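Xyloglucan-specific endo-beta-1,4-glucanase BoGH9A (Bacteroides ovatus, PDB 6DHT) catalyses the endohydrolysis of 1,4-beta-D-glucosidic linkages in the xyloglucan backbone, releasing xyloglucan oligosaccharides. Local coordinates at residues I32-S37 / R72-F77; V40-I45 / V56-Y61; D171-I176 / I328-Y333; T242-G247 / C254-Y259. One frame throughout, in Å; residues are numbered along the deposited sequence.

Contact 1: residues I32-S37 / R72-F77; sequences IAVVDS and RTTLDF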
# COMPACT_ATOMS: atom_id res chain seq x y z
N ILE A 32 -16.07 -5.03 17.89
CA ILE A 32 -15.66 -4.24 19.03
C ILE A 32 -15.65 -2.76 18.71
O ILE A 32 -15.16 -2.32 17.65
CB ILE A 32 -14.30 -4.71 19.58
CG1 ILE A 32 -14.50 -6.07 20.27
CG2 ILE A 32 -13.68 -3.65 20.54
CD1 ILE A 32 -13.30 -6.66 20.89
N ALA A 33 -16.24 -1.97 19.61
CA ALA A 33 -16.16 -0.53 19.57
C ALA A 33 -15.47 -0.08 20.84
O ALA A 33 -15.44 -0.83 21.80
CB ALA A 33 -17.57 0.07 19.48
N VAL A 34 -14.87 1.10 20.81
CA VAL A 34 -14.17 1.63 21.97
C VAL A 34 -14.65 3.04 22.23
O VAL A 34 -14.62 3.90 21.34
CB VAL A 34 -12.66 1.63 21.76
CG1 VAL A 34 -11.96 2.34 22.91
CG2 VAL A 34 -12.15 0.21 21.64
N VAL A 35 -15.08 3.30 23.46
CA VAL A 35 -15.41 4.66 23.85
C VAL A 35 -14.11 5.36 24.22
O VAL A 35 -13.36 4.86 25.05
CB VAL A 35 -16.39 4.66 25.02
CG1 VAL A 35 -16.78 6.08 25.34
CG2 VAL A 35 -17.62 3.85 24.73
N ASP A 36 -13.84 6.49 23.59
CA ASP A 36 -12.53 7.14 23.68
C ASP A 36 -12.24 7.76 25.05
O ASP A 36 -11.08 7.95 25.40
CB ASP A 36 -12.41 8.22 22.61
CG ASP A 36 -11.03 8.85 22.54
OD1 ASP A 36 -10.03 8.12 22.43
OD2 ASP A 36 -10.93 10.10 22.58
N SER A 37 -13.30 8.09 25.79
CA SER A 37 -13.14 8.71 27.11
C SER A 37 -14.50 8.80 27.77
O SER A 37 -15.51 8.85 27.09
CB SER A 37 -12.51 10.09 27.03
OG SER A 37 -13.33 11.00 26.31
N ARG A 72 -10.32 4.42 28.05
CA ARG A 72 -10.91 3.81 26.87
C ARG A 72 -11.67 2.55 27.27
O ARG A 72 -11.10 1.66 27.89
CB ARG A 72 -9.80 3.48 25.88
CG ARG A 72 -9.42 4.61 24.96
CD ARG A 72 -8.83 5.86 25.64
NE ARG A 72 -8.51 6.84 24.62
CZ ARG A 72 -7.28 7.13 24.18
NH1 ARG A 72 -7.12 7.98 23.18
NH2 ARG A 72 -6.21 6.57 24.73
N THR A 73 -12.95 2.46 26.92
CA THR A 73 -13.80 1.35 27.33
C THR A 73 -14.14 0.47 26.12
O THR A 73 -14.67 0.96 25.13
CB THR A 73 -15.10 1.85 28.00
OG1 THR A 73 -14.76 2.77 29.04
CG2 THR A 73 -15.93 0.70 28.56
N THR A 74 -13.88 -0.82 26.25
CA THR A 74 -14.15 -1.77 25.19
C THR A 74 -15.57 -2.30 25.25
O THR A 74 -16.04 -2.74 26.31
CB THR A 74 -13.13 -2.90 25.28
OG1 THR A 74 -11.83 -2.36 25.00
CG2 THR A 74 -13.45 -4.04 24.30
N LEU A 75 -16.25 -2.24 24.11
CA LEU A 75 -17.59 -2.75 23.94
C LEU A 75 -17.56 -3.91 22.96
O LEU A 75 -17.35 -3.69 21.77
CB LEU A 75 -18.48 -1.65 23.39
CG LEU A 75 -18.30 -0.27 24.02
CD1 LEU A 75 -19.26 0.72 23.39
CD2 LEU A 75 -18.51 -0.29 25.56
N ASP A 76 -17.76 -5.13 23.45
CA ASP A 76 -17.65 -6.34 22.62
C ASP A 76 -19.02 -6.97 22.38
O ASP A 76 -19.61 -7.57 23.29
CB ASP A 76 -16.72 -7.35 23.31
CG ASP A 76 -16.39 -8.56 22.43
OD1 ASP A 76 -17.09 -8.82 21.43
OD2 ASP A 76 -15.44 -9.29 22.78
N PHE A 77 -19.52 -6.83 21.15
CA PHE A 77 -20.80 -7.38 20.73
C PHE A 77 -20.62 -8.39 19.59
O PHE A 77 -21.48 -8.57 18.72
CB PHE A 77 -21.77 -6.26 20.34
CG PHE A 77 -21.16 -5.20 19.47
CD1 PHE A 77 -20.40 -4.19 20.01
CD2 PHE A 77 -21.36 -5.21 18.09
CE1 PHE A 77 -19.81 -3.21 19.20
CE2 PHE A 77 -20.79 -4.22 17.28
CZ PHE A 77 -20.02 -3.22 17.84
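Leu75 and Ala33 face each other as an antiparallel hydrogen-bonded pair, Leu75 N donating to Ala33 O at 2.8 Å, and Val35 with Thr73 repeats the pattern two residues further on. Packing is tight on the face carrying Ala33, Val35 and Leu75. There CD1 of Leu75 meets CG2 of Val35 at 3.8 Å, while CE1 of Phe77 comes within 4.0 Å of Ala33 CB; Leu88 and Phe43, from strands of the second sheet, touch both Leu75 and Phe77. The solvent side is at Asp76, whose exposed carboxylate merely lies across Ile32 (CG to Ile32 CG1, 3.8 Å) and is hydrogen-bonded to Ser78. At the far end, the bend of Arg72 at chi2 (64°) brings its guanidinium alongside Asp36. NE and NH1 both hold Asp36 OD1 at 3.0 Å, NH1 from the syn side and NE from above the carboxylate plane, whereas OD2 forms a salt bridge with Lys70. With an alanine in place of Arg72, Asp36 OD1 would probably lose both donors and its carboxylate would be freer to turn. An apolar layer enclosed between two antiparallel sheets is typical of the immunoglobulin-like beta-sandwich, here the N-terminal domain of the enzyme.

Contact 2: residues V40-I45 / V56-Y61; sequences VEEFVI and VGKSLY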
# COMPACT_ATOMS: atom_id res chain seq x y z
N VAL A 40 -18.27 4.69 31.52
CA VAL A 40 -19.26 3.84 30.88
C VAL A 40 -19.37 2.54 31.67
O VAL A 40 -18.36 1.99 32.11
CB VAL A 40 -18.86 3.52 29.40
CG1 VAL A 40 -19.74 2.45 28.81
CG2 VAL A 40 -18.94 4.78 28.57
N GLU A 41 -20.59 2.05 31.87
CA GLU A 41 -20.80 0.82 32.62
C GLU A 41 -21.56 -0.22 31.83
O GLU A 41 -21.52 -1.41 32.15
CB GLU A 41 -21.52 1.13 33.93
CG GLU A 41 -20.69 1.99 34.87
CD GLU A 41 -21.41 2.33 36.16
OE1 GLU A 41 -22.56 1.88 36.36
OE2 GLU A 41 -20.81 3.06 36.98
N GLU A 42 -22.24 0.21 30.78
CA GLU A 42 -23.17 -0.64 30.06
C GLU A 42 -23.39 -0.15 28.62
O GLU A 42 -23.39 1.04 28.37
CB GLU A 42 -24.49 -0.62 30.82
CG GLU A 42 -25.60 -1.42 30.25
CD GLU A 42 -26.84 -1.34 31.12
OE1 GLU A 42 -26.70 -1.55 32.35
OE2 GLU A 42 -27.93 -1.04 30.60
N PHE A 43 -23.59 -1.07 27.68
CA PHE A 43 -24.06 -0.70 26.35
C PHE A 43 -25.10 -1.68 25.85
O PHE A 43 -25.21 -2.80 26.35
CB PHE A 43 -22.89 -0.60 25.34
CG PHE A 43 -22.34 -1.92 24.89
CD1 PHE A 43 -21.38 -2.59 25.63
CD2 PHE A 43 -22.77 -2.49 23.70
CE1 PHE A 43 -20.87 -3.81 25.21
CE2 PHE A 43 -22.26 -3.70 23.26
CZ PHE A 43 -21.32 -4.36 24.02
N VAL A 44 -25.86 -1.24 24.85
CA VAL A 44 -26.94 -2.04 24.28
C VAL A 44 -26.90 -1.95 22.75
O VAL A 44 -26.64 -0.89 22.19
CB VAL A 44 -28.33 -1.57 24.79
CG1 VAL A 44 -29.43 -2.44 24.24
CG2 VAL A 44 -28.36 -1.60 26.31
N ILE A 45 -27.15 -3.07 22.09
CA ILE A 45 -27.34 -3.09 20.65
C ILE A 45 -28.82 -3.30 20.35
O ILE A 45 -29.44 -4.23 20.89
CB ILE A 45 -26.53 -4.23 20.00
CG1 ILE A 45 -25.04 -4.15 20.42
CG2 ILE A 45 -26.71 -4.23 18.48
CD1 ILE A 45 -24.33 -2.90 20.03
N VAL A 56 -26.93 -6.96 25.19
CA VAL A 56 -26.58 -6.06 26.27
C VAL A 56 -25.24 -6.48 26.83
O VAL A 56 -25.02 -7.64 27.14
CB VAL A 56 -27.64 -6.10 27.43
CG1 VAL A 56 -27.22 -5.18 28.55
CG2 VAL A 56 -29.01 -5.70 26.89
N GLY A 57 -24.34 -5.51 26.96
CA GLY A 57 -23.02 -5.74 27.51
C GLY A 57 -22.75 -4.98 28.79
O GLY A 57 -22.99 -3.78 28.87
N LYS A 58 -22.19 -5.68 29.76
CA LYS A 58 -21.83 -5.09 31.06
C LYS A 58 -20.44 -5.57 31.48
O LYS A 58 -19.79 -6.33 30.75
CB LYS A 58 -22.87 -5.50 32.10
CG LYS A 58 -24.31 -5.17 31.72
CD LYS A 58 -25.30 -5.60 32.79
CE LYS A 58 -26.67 -4.97 32.58
NZ LYS A 58 -27.68 -5.44 33.57
N SER A 59 -19.97 -5.13 32.64
CA SER A 59 -18.66 -5.55 33.17
C SER A 59 -17.57 -5.29 32.15
O SER A 59 -16.82 -6.19 31.77
CB SER A 59 -18.65 -7.01 33.56
OG SER A 59 -19.60 -7.26 34.57
N LEU A 60 -17.50 -4.04 31.73
CA LEU A 60 -16.68 -3.66 30.60
C LEU A 60 -15.23 -3.43 30.98
O LEU A 60 -14.91 -2.84 32.01
CB LEU A 60 -17.24 -2.41 29.94
CG LEU A 60 -18.73 -2.46 29.60
CD1 LEU A 60 -19.16 -1.09 29.16
CD2 LEU A 60 -19.03 -3.51 28.53
N TYR A 61 -14.34 -3.88 30.10
CA TYR A 61 -12.91 -3.67 30.24
C TYR A 61 -12.53 -2.25 29.89
O TYR A 61 -13.06 -1.68 28.93
CB TYR A 61 -12.14 -4.63 29.31
CG TYR A 61 -10.65 -4.43 29.32
CD1 TYR A 61 -9.87 -4.96 30.34
CD2 TYR A 61 -10.01 -3.75 28.29
CE1 TYR A 61 -8.50 -4.78 30.36
CE2 TYR A 61 -8.63 -3.56 28.30
CZ TYR A 61 -7.88 -4.10 29.33
OH TYR A 61 -6.51 -3.93 29.36
O HOH W 1 -18.97 -2.02 33.18
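Phe43 holds CG between its backbone N and carbonyl carbon (chi1 75°), a turn that carries the ring over Gly57 of the neighbouring strand, and Leu60 places CG anti to its own carbonyl carbon (chi1 -51°), which directs its two methyls at Phe43 and Val40. The ring lies nearly flat against the glycine backbone: Gly57 N sits 4.2 Å above the Phe43 ring plane, over its centre, and CE1 is 3.7 Å from Gly57 CA. Such closeness depends on the glycine having no side chain. Beneath the ring the two residues form a hydrogen-bonded antiparallel pair, in which Gly57 N reaches Phe43 O at 2.9 Å almost straight (171°), though tilted from the carbonyl plane, and Phe43 N returns a bond to Gly57 O. Leu60 fills the next position, with CD2 at the ring edge, 3.8 Å from Phe43 CE1, and CD1 3.6 Å from Val40 CG1. Where the backbones diverge, a water donates to Glu41 O and accepts from Leu60 N.

The face carrying Val44 and Val56 is more open. Their CG2 methyls run side by side at 4.2 Å, and beside them Glu42 and Lys58 extend the same way with OE1 and NZ too far apart for a salt bridge. On the inner side Leu60 packs on Thr73 and Leu75 of strand 72-76. The arrangement is a beta hairpin at the edge of a sandwich sheet, with an aromatic ring laid over a cross-strand glycine and a leucine at the crossing to the opposite sheet.

Contact 3: residues D171-I176 / I328-Y333; sequences DYNKYI and IATGEY. With EDO (1,2-ethanediol), chain E; IMD (imidazole), chain B.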
# COMPACT_ATOMS: atom_id res chain seq x y z
N ASP A 171 2.67 14.67 -5.03
CA ASP A 171 3.45 15.31 -6.11
C ASP A 171 3.24 14.58 -7.44
O ASP A 171 2.60 13.51 -7.50
CB ASP A 171 4.94 15.36 -5.77
CG ASP A 171 5.59 14.01 -5.71
OD1 ASP A 171 5.11 13.19 -4.88
OD2 ASP A 171 6.58 13.82 -6.46
N TYR A 172 3.83 15.12 -8.51
CA TYR A 172 3.56 14.66 -9.87
C TYR A 172 4.73 13.94 -10.54
O TYR A 172 4.72 13.72 -11.74
CB TYR A 172 3.15 15.87 -10.73
CG TYR A 172 1.83 16.54 -10.40
CD1 TYR A 172 0.66 15.80 -10.19
CD2 TYR A 172 1.74 17.93 -10.34
CE1 TYR A 172 -0.54 16.43 -9.94
CE2 TYR A 172 0.56 18.56 -10.09
CZ TYR A 172 -0.61 17.83 -9.87
OH TYR A 172 -1.83 18.41 -9.61
N ASN A 173 5.72 13.54 -9.75
CA ASN A 173 6.88 12.82 -10.27
C ASN A 173 6.69 11.31 -10.23
O ASN A 173 5.75 10.84 -9.58
CB ASN A 173 8.10 13.30 -9.48
CG ASN A 173 8.23 14.81 -9.54
OD1 ASN A 173 8.50 15.34 -10.62
ND2 ASN A 173 7.94 15.49 -8.44
N LYS A 174 7.52 10.56 -10.93
CA LYS A 174 7.34 9.11 -11.09
C LYS A 174 8.64 8.45 -10.69
O LYS A 174 9.69 8.77 -11.23
CB LYS A 174 6.99 8.77 -12.53
CG LYS A 174 5.80 9.57 -13.04
CD LYS A 174 5.30 9.16 -14.39
CE LYS A 174 6.38 9.24 -15.45
NZ LYS A 174 5.82 9.16 -16.82
N TYR A 175 8.60 7.51 -9.75
CA TYR A 175 9.79 6.96 -9.13
C TYR A 175 9.83 5.44 -9.27
O TYR A 175 8.87 4.76 -8.91
CB TYR A 175 9.80 7.28 -7.65
CG TYR A 175 9.62 8.76 -7.27
CD1 TYR A 175 8.36 9.36 -7.31
CD2 TYR A 175 10.69 9.55 -6.83
CE1 TYR A 175 8.17 10.69 -6.94
CE2 TYR A 175 10.51 10.88 -6.47
CZ TYR A 175 9.25 11.45 -6.52
OH TYR A 175 9.05 12.78 -6.14
N ILE A 176 10.94 4.90 -9.76
CA ILE A 176 11.04 3.46 -10.01
C ILE A 176 11.04 2.63 -8.71
O ILE A 176 10.38 1.59 -8.63
CB ILE A 176 12.30 3.15 -10.85
CG1 ILE A 176 12.13 3.59 -12.31
CG2 ILE A 176 12.60 1.65 -10.82
CD1 ILE A 176 11.08 2.83 -13.11
N ILE A 328 18.25 18.68 -8.31
CA ILE A 328 16.99 17.96 -8.19
C ILE A 328 16.59 17.96 -6.72
O ILE A 328 17.40 17.61 -5.87
CB ILE A 328 17.17 16.50 -8.65
CG1 ILE A 328 17.75 16.45 -10.07
CG2 ILE A 328 15.84 15.74 -8.55
CD1 ILE A 328 16.87 17.04 -11.14
N ALA A 329 15.35 18.35 -6.40
CA ALA A 329 14.92 18.48 -5.01
C ALA A 329 13.62 17.75 -4.66
O ALA A 329 13.01 18.01 -3.63
CB ALA A 329 14.77 19.96 -4.66
N THR A 330 13.24 16.82 -5.53
CA THR A 330 12.02 16.04 -5.34
C THR A 330 12.37 14.76 -4.56
O THR A 330 13.48 14.64 -4.09
CB THR A 330 11.41 15.70 -6.68
OG1 THR A 330 12.37 14.98 -7.44
CG2 THR A 330 11.03 16.97 -7.43
N GLY A 331 11.44 13.81 -4.44
CA GLY A 331 11.62 12.71 -3.50
C GLY A 331 12.89 11.90 -3.72
O GLY A 331 13.18 11.50 -4.84
N GLU A 332 13.65 11.66 -2.66
CA GLU A 332 14.94 11.00 -2.82
C GLU A 332 14.81 9.50 -3.01
O GLU A 332 15.42 8.94 -3.92
CB GLU A 332 15.87 11.28 -1.65
CG GLU A 332 17.26 10.73 -1.91
CD GLU A 332 18.25 11.08 -0.81
OE1 GLU A 332 17.84 11.07 0.38
OE2 GLU A 332 19.44 11.34 -1.14
N TYR A 333 14.02 8.84 -2.15
CA TYR A 333 13.98 7.36 -2.10
C TYR A 333 15.40 6.82 -2.10
O TYR A 333 15.77 6.03 -2.98
CB TYR A 333 13.17 6.75 -3.26
CG TYR A 333 11.68 7.04 -3.13
CD1 TYR A 333 10.91 6.38 -2.18
CD2 TYR A 333 11.06 7.98 -3.93
CE1 TYR A 333 9.55 6.65 -2.04
CE2 TYR A 333 9.71 8.27 -3.79
CZ TYR A 333 8.95 7.57 -2.84
OH TYR A 333 7.62 7.82 -2.66
C1 EDO E . 10.12 9.86 -0.38
O1 EDO E . 10.03 11.28 -0.22
C2 EDO E . 11.19 9.32 0.56
O2 EDO E . 12.49 9.75 0.12
N1 IMD B . 4.68 10.46 -0.21
C2 IMD B . 5.59 9.98 -1.09
N3 IMD B . 6.01 8.78 -0.62
C4 IMD B . 5.39 8.52 0.55
C5 IMD B . 4.54 9.59 0.81
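Tyr175 and Tyr333 meet as a T-shaped pair, the edge of Tyr333 directed at a face of Tyr175 with the planes 67° apart. The touching atoms lie toward the rim of the Tyr175 ring, where its CD2 is 3.3 Å from Tyr333 CD2. At the phenol end, Tyr175 OH accepts from Gly331 N at 3.1 Å and donates to Asp171 OD2 at 2.7 Å, so that one hydroxyl ties the 328-333 loop to the carboxylate. A second donor, Asn173 ND2, reaches Asp171 OD2 at 2.9 Å on its anti lone pair, whereas Tyr175 arrives on the syn side, 30° out of the carboxylate plane. The two bonds limit the rotation of Asp171, the predicted nucleophile.

This is the active-site cleft of the glycoside hydrolase family 9 catalytic domain, and Asp168 and Asp171 belong to the DAGD sequence of that family. Tyr333 OH is hydrogen-bonded to Asp168 and accepts from N3 of a bound imidazole at 2.8 Å; the same imidazole also bonds Glu548, the predicted proton donor. An ethanediol, like the imidazole probably from the crystallisation liquor, lies over one face of the Tyr333 ring and takes a hydrogen bond from Tyr333 N.

Farther out, the Asn173 amide is set against Thr330, with ND2 3.6 Å from the methyl CG2. Thr330 is itself fixed through OG1 by Thr241 and Lys239, and Lys239 also holds Gly331 O.

Contact 4: residues T242-G247 / C254-Y259; sequences TPFFEG and CKQQRY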
# COMPACT_ATOMS: atom_id res chain seq x y z
N THR A 242 10.68 16.68 -12.23
CA THR A 242 11.04 18.08 -12.45
C THR A 242 12.14 18.40 -11.46
O THR A 242 12.37 17.67 -10.51
CB THR A 242 9.83 18.97 -12.20
OG1 THR A 242 9.24 18.62 -10.95
CG2 THR A 242 8.81 18.82 -13.30
N PRO A 243 12.86 19.52 -11.66
CA PRO A 243 13.89 19.84 -10.67
C PRO A 243 13.33 20.18 -9.29
O PRO A 243 13.93 19.83 -8.26
CB PRO A 243 14.59 21.06 -11.28
CG PRO A 243 14.41 20.86 -12.74
CD PRO A 243 13.02 20.30 -12.89
N PHE A 244 12.22 20.91 -9.26
CA PHE A 244 11.54 21.26 -8.02
C PHE A 244 10.11 20.69 -8.02
O PHE A 244 9.50 20.52 -9.06
CB PHE A 244 11.41 22.79 -7.86
CG PHE A 244 12.71 23.51 -7.64
CD1 PHE A 244 13.30 23.53 -6.38
CD2 PHE A 244 13.32 24.19 -8.68
CE1 PHE A 244 14.50 24.20 -6.18
CE2 PHE A 244 14.52 24.87 -8.48
CZ PHE A 244 15.10 24.87 -7.22
N PHE A 245 9.58 20.48 -6.83
CA PHE A 245 8.16 20.21 -6.72
C PHE A 245 7.39 21.39 -7.27
O PHE A 245 7.76 22.54 -7.02
CB PHE A 245 7.75 20.00 -5.26
CG PHE A 245 8.25 18.72 -4.67
CD1 PHE A 245 7.91 17.49 -5.23
CD2 PHE A 245 8.98 18.74 -3.50
CE1 PHE A 245 8.35 16.31 -4.66
CE2 PHE A 245 9.41 17.57 -2.90
CZ PHE A 245 9.07 16.33 -3.49
N GLU A 246 6.35 21.11 -8.04
CA GLU A 246 5.40 22.11 -8.50
C GLU A 246 4.56 22.66 -7.37
O GLU A 246 4.46 22.09 -6.27
CB GLU A 246 4.47 21.48 -9.55
CG GLU A 246 5.17 20.91 -10.76
CD GLU A 246 5.61 21.94 -11.81
OE1 GLU A 246 5.76 23.14 -11.46
OE2 GLU A 246 5.81 21.54 -12.98
N GLY A 247 3.93 23.81 -7.60
CA GLY A 247 2.95 24.31 -6.68
C GLY A 247 1.70 23.45 -6.75
O GLY A 247 1.67 22.42 -7.47
N CYS A 254 1.20 22.62 -15.30
CA CYS A 254 2.59 22.39 -14.93
C CYS A 254 3.50 22.70 -16.10
O CYS A 254 3.21 22.32 -17.24
CB CYS A 254 2.79 20.94 -14.48
SG CYS A 254 2.04 20.58 -12.89
N LYS A 255 4.60 23.40 -15.84
CA LYS A 255 5.44 23.88 -16.93
C LYS A 255 6.91 23.54 -16.79
O LYS A 255 7.67 23.74 -17.73
CB LYS A 255 5.24 25.39 -17.09
CG LYS A 255 3.83 25.72 -17.57
CD LYS A 255 3.52 27.20 -17.59
CE LYS A 255 2.02 27.42 -17.76
NZ LYS A 255 1.39 26.47 -18.74
N GLN A 256 7.34 23.05 -15.64
CA GLN A 256 8.74 22.67 -15.47
C GLN A 256 9.17 21.56 -16.42
O GLN A 256 8.38 20.70 -16.81
CB GLN A 256 9.03 22.23 -14.04
CG GLN A 256 9.15 23.33 -13.04
CD GLN A 256 9.65 22.82 -11.70
OE1 GLN A 256 10.83 22.47 -11.55
NE2 GLN A 256 8.75 22.70 -10.74
N GLN A 257 10.45 21.57 -16.77
CA GLN A 257 11.01 20.54 -17.64
C GLN A 257 11.12 19.22 -16.87
O GLN A 257 11.44 19.22 -15.68
CB GLN A 257 12.38 20.99 -18.17
CG GLN A 257 13.16 19.95 -18.98
CD GLN A 257 12.45 19.55 -20.27
OE1 GLN A 257 12.09 18.38 -20.45
NE2 GLN A 257 12.28 20.51 -21.18
N ARG A 258 10.87 18.11 -17.57
CA ARG A 258 10.95 16.76 -17.00
C ARG A 258 12.26 16.08 -17.37
O ARG A 258 12.70 16.13 -18.52
CB ARG A 258 9.76 15.92 -17.49
CG ARG A 258 8.39 16.49 -17.11
CD ARG A 258 8.00 16.13 -15.69
NE ARG A 258 7.18 14.92 -15.64
CZ ARG A 258 6.50 14.54 -14.56
NH1 ARG A 258 6.56 15.22 -13.42
NH2 ARG A 258 5.78 13.43 -14.61
N TYR A 259 12.88 15.44 -16.37
CA TYR A 259 14.17 14.77 -16.53
C TYR A 259 14.12 13.33 -16.04
O TYR A 259 13.35 13.03 -15.14
CB TYR A 259 15.26 15.45 -15.71
CG TYR A 259 15.58 16.88 -16.11
CD1 TYR A 259 14.86 17.93 -15.60
CD2 TYR A 259 16.63 17.15 -16.98
CE1 TYR A 259 15.16 19.24 -15.95
CE2 TYR A 259 16.94 18.46 -17.33
CZ TYR A 259 16.19 19.49 -16.82
OH TYR A 259 16.48 20.80 -17.16
O HOH W 2 5.29 24.86 -13.43
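Gln256 and Phe244 exchange two hydrogen bonds, the amide of the one reading the backbone of the other. Phe244 N donates to Gln256 OE1 at 3.1 Å, in the amide plane and on a lone pair, while Gln256 NE2 reaches Phe244 O at 2.9 Å from above the carbonyl plane. From the opposite face of that carbonyl comes Thr242 OG1, at 2.7 Å, so Phe244 O is gripped from both sides. The second N-H of NE2 runs to Glu246 OE1 at 3.1 Å, nearly straight (166°) but from above the carboxylate, whose plane stands 84° to the amide. A water links Glu246 OE1 to Lys255 N.

All this closes the neck of a long hairpin connection between the antiparallel strands 239-241 and 259-260, and the loop so held carries Phe245 against Asp171, the predicted nucleophile. A leucine in place of Gln256 would probably leave Phe244 N without its acceptor and Glu246 OE1 without its amide donor, so that the two arms are less firmly joined here.

Apolar contacts continue toward the strands. Thr242 CG2 packs 3.5 Å from Gln256 CB and also touches Arg258 CD, whose guanidinium forms a salt bridge with Asp140. The Pro243 ring crosses Tyr259 at about a right angle, with CG 3.7 Å from Tyr259 CE1. Among the weaker polar contacts, Thr242 CA lies 3.4 Å from Gln257 O in a CA-H...O contact; that buried carbonyl has no conventional hydrogen-bond partner.

Overall arrangement
From the N terminus, strand 32-35 leads into the 42-58 hairpin before the chain returns along 72-76; contact 2 is thus nested inside the loop closed by contact 1. The two contacts touch where the hairpin's sheet packs on the sheet holding 72-76, and Tyr61 pairs with Thr74. The chain then enters the family 9 domain, where contact 3 closes a loop of about 150 residues that brings 328-333 back to 171-176. Contact 4 lies within that loop, and backbone bonding of Ala329 to Pro243 joins the two. The two nested sets, contacts 1 with 2 and 3 with 4, follow in series on opposite sides of the chain's centre, contacts 1 and 3 being centred about 42 Å apart.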